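Local coordinates for protein PHOX (Pseudomonas fluorescens, PDB 4A9V) that hydrolyses phosphate monoesters as an alkaline phosphatase, using an iron-calcium cofactor carried by a beta-propeller, at residues 473-481 / 490-498; 506-514 / 523-533. All coordinates share one frame; numbering follows the deposited sequence. Where two conformers were deposited one is given.

Interactions 1 and 2 follow one another along the chain and build one four-stranded antiparallel sheet, a blade of the beta-propeller. Interaction 1 closes the hairpin of strands 478-483 and 489-493, and interaction 2 that of strands 510-514 and 521-526 together with the turn leading into strand 532-538, which belongs to the next sheet. Their centres lie about 7 Å apart, because strands 489-493 and 510-514 are neighbours: Ile491 O meets Leu512 N, and Thr493 OG1 bonds to Asn509 OD1. Both contacts also reach the same lithium ion, through Asp494 in one and Glu532 in the other, so the ends of two adjacent sheets meet at the metal cluster.

Interaction 1. Residues 473-481 / 490-498. With CA (calcium ion), chain R; CA (calcium ion), chain Q; LI (lithium ion), chain G.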
loop_
_atom_site.group_PDB
_atom_site.type_symbol
_atom_site.label_atom_id
_atom_site.label_comp_id
_atom_site.label_asym_id
_atom_site.label_seq_id
_atom_site.Cartn_x
_atom_site.Cartn_y
_atom_site.Cartn_z
ATOM N N ASN A 473 23.315 -3.355 9.181
ATOM C CA ASN A 473 22.017 -2.728 8.906
ATOM C C ASN A 473 21.178 -3.435 7.847
ATOM O O ASN A 473 20.097 -2.965 7.498
ATOM C CB ASN A 473 22.181 -1.252 8.527
ATOM C CG ASN A 473 22.713 -1.057 7.119
ATOM O OD1 ASN A 473 22.986 -2.021 6.413
ATOM N ND2 ASN A 473 22.922 0.197 6.729
ATOM N N MET A 474 21.634 -4.588 7.379
ATOM C CA MET A 474 21.052 -5.170 6.181
ATOM C C MET A 474 19.618 -5.655 6.390
ATOM O O MET A 474 19.224 -6.107 7.470
ATOM C CB MET A 474 21.932 -6.294 5.643
ATOM C CG MET A 474 22.219 -7.384 6.648
ATOM S SD MET A 474 23.237 -8.661 5.901
ATOM C CE MET A 474 23.341 -9.808 7.272
ATOM N N PHE A 475 18.865 -5.621 5.295
ATOM C CA PHE A 475 17.443 -5.943 5.274
ATOM C C PHE A 475 17.077 -6.435 3.874
ATOM O O PHE A 475 17.879 -6.339 2.944
ATOM C CB PHE A 475 16.616 -4.702 5.634
ATOM C CG PHE A 475 16.812 -3.546 4.690
ATOM C CD1 PHE A 475 17.852 -2.638 4.879
ATOM C CD2 PHE A 475 15.977 -3.382 3.590
ATOM C CE1 PHE A 475 18.037 -1.588 3.995
ATOM C CE2 PHE A 475 16.179 -2.341 2.696
ATOM C CZ PHE A 475 17.217 -1.451 2.891
ATOM N N ASN A 476 15.869 -6.949 3.709
ATOM C CA ASN A 476 15.417 -7.324 2.375
ATOM C C ASN A 476 13.973 -6.927 2.139
ATOM O O ASN A 476 13.186 -6.799 3.085
ATOM C CB ASN A 476 15.637 -8.820 2.103
ATOM C CG ASN A 476 14.597 -9.701 2.759
ATOM O OD1 ASN A 476 13.620 -10.109 2.126
ATOM N ND2 ASN A 476 14.833 -10.054 4.027
ATOM N N SER A 477 13.649 -6.700 0.868
ATOM C CA SER A 477 12.289 -6.444 0.417
ATOM C C SER A 477 11.688 -5.205 1.089
ATOM O O SER A 477 10.612 -5.264 1.689
ATOM C CB SER A 477 11.408 -7.666 0.658
ATOM O OG SER A 477 11.947 -8.818 0.029
ATOM N N PRO A 478 12.331 -4.047 0.909
ATOM C CA PRO A 478 11.677 -2.812 1.326
ATOM C C PRO A 478 10.342 -2.655 0.596
ATOM O O PRO A 478 10.203 -3.061 -0.558
ATOM C CB PRO A 478 12.673 -1.732 0.899
ATOM C CG PRO A 478 13.355 -2.326 -0.293
ATOM C CD PRO A 478 13.475 -3.797 0.014
ATOM N N ASP A 479 9.363 -2.081 1.282
ATOM C CA ASP A 479 7.985 -2.103 0.814
ATOM C C ASP A 479 7.361 -0.750 1.160
ATOM O O ASP A 479 7.370 0.167 0.326
ATOM C CB ASP A 479 7.261 -3.322 1.439
ATOM C CG ASP A 479 5.797 -3.453 1.043
ATOM O OD1 ASP A 479 5.131 -2.438 0.753
ATOM O OD2 ASP A 479 5.270 -4.585 1.171
ATOM N N GLY A 480 7.003 -0.546 2.422
ATOM C CA GLY A 480 6.493 0.744 2.841
ATOM C C GLY A 480 7.574 1.804 2.948
ATOM O O GLY A 480 8.740 1.515 3.229
ATOM N N LEU A 481 7.147 3.056 2.803
ATOM C CA LEU A 481 8.006 4.226 2.980
ATOM C C LEU A 481 7.192 5.331 3.631
ATOM O O LEU A 481 5.989 5.449 3.378
ATOM C CB LEU A 481 8.515 4.741 1.634
ATOM C CG LEU A 481 9.462 3.868 0.817
ATOM C CD1 LEU A 481 9.729 4.548 -0.516
ATOM C CD2 LEU A 481 10.758 3.605 1.563
ATOM N N TRP A 490 11.689 6.857 6.268
ATOM C CA TRP A 490 11.429 5.631 7.008
ATOM C C TRP A 490 11.100 4.525 6.037
ATOM O O TRP A 490 10.338 4.724 5.089
ATOM C CB TRP A 490 10.280 5.865 7.984
ATOM C CG TRP A 490 10.581 6.936 8.996
ATOM C CD1 TRP A 490 10.391 8.305 8.870
ATOM C CD2 TRP A 490 11.208 6.749 10.298
ATOM N NE1 TRP A 490 10.820 8.958 9.992
ATOM C CE2 TRP A 490 11.317 8.074 10.894
ATOM C CE3 TRP A 490 11.649 5.649 11.013
ATOM C CZ2 TRP A 490 11.839 8.267 12.159
ATOM C CZ3 TRP A 490 12.193 5.856 12.277
ATOM C CH2 TRP A 490 12.263 7.132 12.845
ATOM N N ILE A 491 11.767 3.383 6.206
ATOM C CA ILE A 491 11.724 2.255 5.277
ATOM C C ILE A 491 11.192 1.031 6.023
ATOM O O ILE A 491 11.718 0.674 7.078
ATOM C CB ILE A 491 13.139 1.911 4.762
ATOM C CG1 ILE A 491 13.764 3.094 4.022
ATOM C CG2 ILE A 491 13.094 0.676 3.880
ATOM C CD1 ILE A 491 15.264 2.977 3.824
ATOM N N LEU A 492 10.117 0.437 5.517
ATOM C CA LEU A 492 9.435 -0.660 6.195
ATOM C C LEU A 492 9.600 -1.906 5.330
ATOM O O LEU A 492 9.554 -1.808 4.108
ATOM C CB LEU A 492 7.949 -0.315 6.359
ATOM C CG LEU A 492 7.607 0.805 7.350
ATOM C CD1 LEU A 492 8.068 2.194 6.926
ATOM C CD2 LEU A 492 6.114 0.825 7.600
ATOM N N THR A 493 9.783 -3.072 5.942
ATOM C CA THR A 493 10.064 -4.268 5.157
ATOM C C THR A 493 8.981 -5.337 5.195
ATOM O O THR A 493 8.293 -5.541 6.201
ATOM C CB THR A 493 11.435 -4.909 5.478
ATOM O OG1 THR A 493 11.396 -5.641 6.714
ATOM C CG2 THR A 493 12.517 -3.875 5.554
ATOM N N ASP A 494 8.870 -6.033 4.067
ATOM C CA ASP A 494 8.012 -7.196 3.893
ATOM C C ASP A 494 8.792 -8.268 3.140
ATOM O O ASP A 494 8.587 -8.499 1.948
ATOM C CB ASP A 494 6.758 -6.821 3.104
ATOM C CG ASP A 494 5.964 -8.035 2.685
ATOM O OD1 ASP A 494 5.993 -9.028 3.441
ATOM O OD2 ASP A 494 5.371 -8.021 1.578
ATOM N N GLY A 495 9.773 -8.832 3.825
ATOM C CA GLY A 495 10.701 -9.744 3.201
ATOM C C GLY A 495 10.723 -11.102 3.852
ATOM O O GLY A 495 9.893 -11.430 4.700
ATOM N N ASP A 496 11.692 -11.892 3.426
ATOM C CA ASP A 496 11.931 -13.217 3.957
ATOM C C ASP A 496 12.505 -13.107 5.372
ATOM O O ASP A 496 13.434 -12.340 5.610
ATOM C CB ASP A 496 12.899 -13.951 3.028
ATOM C CG ASP A 496 13.098 -15.394 3.417
ATOM O OD1 ASP A 496 13.545 -15.629 4.556
ATOM O OD2 ASP A 496 12.903 -16.271 2.549
ATOM N N SER A 497 11.805 -13.710 6.327
ATOM C CA SER A 497 12.158 -13.621 7.736
ATOM C C SER A 497 12.777 -14.921 8.243
ATOM O O SER A 497 12.859 -15.144 9.446
ATOM C CB SER A 497 10.908 -13.309 8.550
ATOM O OG SER A 497 10.402 -12.041 8.188
ATOM N N SER A 498 13.295 -15.735 7.329
ATOM C CA SER A 498 13.906 -17.006 7.717
ATOM C C SER A 498 15.176 -16.829 8.542
ATOM O O SER A 498 15.614 -17.761 9.216
ATOM C CB SER A 498 14.203 -17.855 6.483
ATOM O OG SER A 498 15.211 -17.256 5.693
HETATM CA CA CA R . 5.340 -6.403 -0.219
HETATM CA CA CA Q . 2.987 -3.746 0.701
HETATM LI LI LI G . 3.939 -10.101 2.720
HETATM O O HOH W 1 14.192 -7.127 6.120
HETATM O O HOH W 2 3.017 -9.340 1.252
HETATM O O HOH W 3 0.554 -4.876 1.615
HETATM O O HOH W 4 1.423 -2.055 1.707
HETATM O O HOH W 5 5.405 -11.435 2.417
HETATM O O HOH W 6 4.932 -11.307 4.771
#
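Asp479 and Asp494 meet through metal ions: Asp479 OD2 binds one calcium ion at 2.3 Å, and Asp494 OD2 binds the same ion at 2.4 Å. With CG anti to the backbone N (chi1 179°), the Asp479 carboxylate grips a second calcium with both oxygens, while Asp494 OD1 reaches lithium; Glu387 and Glu273 add further carboxylates.

Hydrogen bonds join the loops. The Asn476 amide pairs with the Asp496 backbone: OD1 takes Asp496 N-H on a lone pair in the carbonyl plane (2.9 Å), and ND2 gives a bond to Asp496 O (3.1 Å). OD1 also accepts from Ser477 OG. A leucine in place of Asn476 would probably leave the N-H and carbonyl of Asp496 without these partners. Gly495 suits its site because a CB would clash with Asn476 OD1.

Asp479 and Gly480 both face Leu492, a classic bulge: Asp479 N bonds to Leu492 O (2.8 Å) and Leu492 N to Gly480 O (2.9 Å).

Apolar packing centres on Ile491, whose CG2 lies 3.9 Å from Pro478 CB and whose CG1 touches Leu481 CD2.

Asp479 OD2 and Asp494 OD2 lie 3.5 Å apart, a closeness the bridging calcium probably makes tolerable by offsetting their charge.

Interaction 2. Residues 506-514 / 523-533; sequences MGNNQMLCA and RFMVGPIGCEV. With LI (lithium ion), chain G.
The last hairpin of a four-stranded beta-propeller blade, strands 510-514 and 521-526, meets here with the turn leading to strand 532-538. A classic bulge interrupts the hairpin: Met511 O accepts from both Phe524 N (2.8 Å) and Met525 N (3.0 Å), while Met511 N returns a bond to Met525 O.

On the sheet face of Met511 and Met525 the packing is apolar. The Met511 chain runs alongside Phe524 and bends at its end, bringing CE to 3.7 Å from ring atom CD2. Met511 CB meets Met525 CB and Val533 CG1, so a long, unbranched side chain suits the place.

The face of Gln510, Leu512, Arg523 and Val526 is mixed: Leu512 CD2 lies beside the aliphatic part of Arg523. Arg523 NE gives a bond of 2.7 Å to Gln510 OE1; the oxygen lies near the guanidinium plane, but the donor stands above the carbonyl plane, with the two flat groups turned 69° apart. Gln510 CG sits between its backbone N and carbonyl carbon (chi1 60°), and the turn of the amide about the last bond points OE1 at Arg523 and NE2 at Asn508 O. Arg523 NH1 and NH2 reach Gln472 O and Met474 O, among others.

Two asparagines hold the connection: Asn508 ND2 bonds to Gly527 O (3.0 Å) just before the turn, and Asn509 ND2 meets Cys531 O (2.9 Å) on a lone pair at its end, while Asn509 OD1 accepts from Thr493 OG1 and Gly495 N. Gly530, with positive phi (82°), suits the third position of the type II turn from Pro528 to Cys531. One water accepts from Asn509 N and donates to Pro528 O and Cys531 O. Just beyond, Glu532 OE1, also bonded to His551 NE2, binds the lithium ion at 2.4 Å.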
loop_
_atom_site.group_PDB
_atom_site.type_symbol
_atom_site.label_atom_id
_atom_site.label_comp_id
_atom_site.label_asym_id
_atom_site.label_seq_id
_atom_site.Cartn_x
_atom_site.Cartn_y
_atom_site.Cartn_z
ATOM N N MET A 506 19.462 -11.218 8.848
ATOM C CA MET A 506 18.475 -10.154 8.666
ATOM C C MET A 506 17.327 -10.197 9.672
ATOM O O MET A 506 16.646 -9.195 9.881
ATOM C CB MET A 506 17.934 -10.182 7.245
ATOM C CG MET A 506 18.988 -9.756 6.245
ATOM S SD MET A 506 18.438 -9.933 4.542
ATOM C CE MET A 506 19.766 -9.069 3.706
ATOM N N GLY A 507 17.068 -11.364 10.252
ATOM C CA GLY A 507 16.021 -11.488 11.261
ATOM C C GLY A 507 14.616 -11.216 10.749
ATOM O O GLY A 507 14.320 -11.379 9.564
ATOM N N ASN A 508 13.762 -10.763 11.661
ATOM C CA ASN A 508 12.359 -10.485 11.380
ATOM C C ASN A 508 12.222 -9.216 10.540
ATOM O O ASN A 508 13.160 -8.411 10.452
ATOM C CB ASN A 508 11.598 -10.307 12.697
ATOM C CG ASN A 508 11.402 -11.605 13.462
ATOM O OD1 ASN A 508 11.767 -12.691 13.010
ATOM N ND2 ASN A 508 10.804 -11.488 14.639
ATOM N N ASN A 509 11.016 -8.976 10.038
ATOM C CA ASN A 509 10.744 -7.726 9.348
ATOM C C ASN A 509 10.857 -6.535 10.283
ATOM O O ASN A 509 10.838 -6.668 11.511
ATOM C CB ASN A 509 9.378 -7.786 8.667
ATOM C CG ASN A 509 9.443 -8.501 7.343
ATOM O OD1 ASN A 509 10.284 -8.171 6.505
ATOM N ND2 ASN A 509 8.596 -9.506 7.155
ATOM N N GLN A 510 11.082 -5.373 9.692
ATOM C CA GLN A 510 11.716 -4.290 10.410
ATOM C C GLN A 510 11.439 -2.943 9.773
ATOM O O GLN A 510 10.839 -2.850 8.693
ATOM C CB GLN A 510 13.203 -4.555 10.469
ATOM C CG GLN A 510 13.850 -4.663 9.110
ATOM C CD GLN A 510 15.251 -5.238 9.185
ATOM O OE1 GLN A 510 16.245 -4.497 9.162
ATOM N NE2 GLN A 510 15.340 -6.561 9.244
ATOM N N MET A 511 11.807 -1.899 10.499
ATOM C CA MET A 511 11.744 -0.546 9.994
ATOM C C MET A 511 13.101 0.098 10.185
ATOM O O MET A 511 13.726 -0.042 11.240
ATOM C CB MET A 511 10.648 0.255 10.712
ATOM C CG MET A 511 10.490 1.686 10.203
ATOM S SD MET A 511 8.926 2.460 10.663
ATOM C CE MET A 511 9.116 2.560 12.436
ATOM N N LEU A 512 13.540 0.815 9.159
ATOM C CA LEU A 512 14.811 1.515 9.164
ATOM C C LEU A 512 14.581 2.991 8.863
ATOM O O LEU A 512 13.484 3.400 8.482
ATOM C CB LEU A 512 15.771 0.902 8.127
ATOM C CG LEU A 512 15.936 -0.624 8.223
ATOM C CD1 LEU A 512 15.080 -1.356 7.200
ATOM C CD2 LEU A 512 17.400 -1.037 8.097
ATOM N N CYS A 513 15.606 3.790 9.108
ATOM C CA CYS A 513 15.548 5.213 8.858
ATOM C C CYS A 513 16.774 5.621 8.062
ATOM O O CYS A 513 17.884 5.181 8.352
ATOM C CB CYS A 513 15.508 5.971 10.185
ATOM S SG CYS A 513 15.027 7.707 10.033
ATOM N N ALA A 514 16.566 6.480 7.071
ATOM C CA ALA A 514 17.616 6.861 6.139
ATOM C C ALA A 514 17.729 8.377 6.019
ATOM O O ALA A 514 16.729 9.106 6.105
ATOM C CB ALA A 514 17.358 6.250 4.773
ATOM N N ARG A 523 18.917 0.737 11.318
ATOM C CA ARG A 523 17.760 -0.048 11.733
ATOM C C ARG A 523 17.155 0.540 13.000
ATOM O O ARG A 523 17.874 0.818 13.967
ATOM C CB ARG A 523 18.148 -1.511 11.961
ATOM C CG ARG A 523 16.950 -2.424 12.139
ATOM C CD ARG A 523 17.346 -3.874 12.379
ATOM N NE ARG A 523 18.043 -4.456 11.236
ATOM C CZ ARG A 523 19.347 -4.713 11.190
ATOM N NH1 ARG A 523 20.141 -4.437 12.216
ATOM N NH2 ARG A 523 19.858 -5.324 10.131
ATOM N N PHE A 524 15.839 0.735 12.982
ATOM C CA PHE A 524 15.124 1.416 14.063
ATOM C C PHE A 524 14.236 0.469 14.876
ATOM O O PHE A 524 14.155 0.615 16.094
ATOM C CB PHE A 524 14.286 2.565 13.487
ATOM C CG PHE A 524 13.437 3.270 14.506
ATOM C CD1 PHE A 524 13.974 4.244 15.327
ATOM C CD2 PHE A 524 12.087 2.986 14.616
ATOM C CE1 PHE A 524 13.189 4.872 16.279
ATOM C CE2 PHE A 524 11.294 3.637 15.541
ATOM C CZ PHE A 524 11.841 4.601 16.358
ATOM N N MET A 525 13.508 -0.425 14.209
ATOM C CA MET A 525 12.540 -1.294 14.875
ATOM C C MET A 525 12.580 -2.673 14.233
ATOM O O MET A 525 12.728 -2.800 13.018
ATOM C CB MET A 525 11.123 -0.714 14.757
ATOM C CG MET A 525 10.071 -1.492 15.527
ATOM S SD MET A 525 8.405 -0.843 15.280
ATOM C CE MET A 525 7.994 -1.590 13.713
ATOM N N VAL A 526 12.413 -3.704 15.054
ATOM C CA VAL A 526 12.151 -5.042 14.559
ATOM C C VAL A 526 10.818 -5.523 15.109
ATOM O O VAL A 526 10.482 -5.266 16.267
ATOM C CB VAL A 526 13.268 -6.036 14.955
ATOM C CG1 VAL A 526 12.969 -7.400 14.358
ATOM C CG2 VAL A 526 14.637 -5.529 14.518
ATOM N N GLY A 527 10.021 -6.128 14.235
ATOM C CA GLY A 527 8.705 -6.619 14.596
ATOM C C GLY A 527 8.698 -8.079 15.000
ATOM O O GLY A 527 9.735 -8.753 14.984
ATOM N N PRO A 528 7.507 -8.585 15.325
ATOM C CA PRO A 528 7.352 -9.925 15.869
ATOM C C PRO A 528 7.315 -11.011 14.788
ATOM O O PRO A 528 7.496 -10.744 13.594
ATOM C CB PRO A 528 6.022 -9.838 16.625
ATOM C CG PRO A 528 5.244 -8.797 15.894
ATOM C CD PRO A 528 6.280 -7.782 15.488
ATOM N N ILE A 529 7.133 -12.246 15.219
ATOM C CA ILE A 529 7.316 -13.386 14.342
ATOM C C ILE A 529 6.191 -13.461 13.320
ATOM O O ILE A 529 5.016 -13.344 13.661
ATOM C CB ILE A 529 7.406 -14.686 15.169
ATOM C CG1 ILE A 529 8.710 -14.684 15.975
ATOM C CG2 ILE A 529 7.319 -15.916 14.277
ATOM C CD1 ILE A 529 8.832 -15.835 16.952
ATOM N N GLY A 530 6.564 -13.622 12.052
ATOM C CA GLY A 530 5.604 -13.875 10.989
ATOM C C GLY A 530 4.921 -12.636 10.433
ATOM O O GLY A 530 4.108 -12.754 9.523
ATOM N N CYS A 531 5.216 -11.459 10.987
ATOM C CA CYS A 531 4.580 -10.218 10.539
ATOM C C CYS A 531 5.291 -9.640 9.325
ATOM O O CYS A 531 6.425 -10.003 9.009
ATOM C CB CYS A 531 4.555 -9.178 11.667
ATOM S SG CYS A 531 6.064 -8.202 11.859
ATOM N N GLU A 532 4.650 -8.659 8.704
ATOM C CA GLU A 532 5.384 -7.601 8.026
ATOM C C GLU A 532 5.086 -6.261 8.679
ATOM O O GLU A 532 4.114 -6.117 9.418
ATOM C CB GLU A 532 5.074 -7.557 6.522
ATOM C CG GLU A 532 3.669 -7.118 6.147
ATOM C CD GLU A 532 3.377 -7.345 4.670
ATOM O OE1 GLU A 532 3.029 -8.489 4.305
ATOM O OE2 GLU A 532 3.495 -6.384 3.875
ATOM N N VAL A 533 6.007 -5.323 8.504
ATOM C CA VAL A 533 5.896 -3.994 9.082
ATOM C C VAL A 533 5.390 -3.081 7.971
ATOM O O VAL A 533 5.986 -3.039 6.891
ATOM C CB VAL A 533 7.269 -3.529 9.604
ATOM C CG1 VAL A 533 7.203 -2.093 10.082
ATOM C CG2 VAL A 533 7.746 -4.446 10.722
HETATM LI LI LI G . 3.939 -10.101 2.720
HETATM O O HOH W 7 9.403 -14.032 11.559
HETATM O O HOH W 8 8.920 -10.863 10.863
HETATM O O HOH W 5 5.405 -11.435 2.417
HETATM O O HOH W 6 4.932 -11.307 4.771
HETATM O O HOH W 2 3.017 -9.340 1.252
#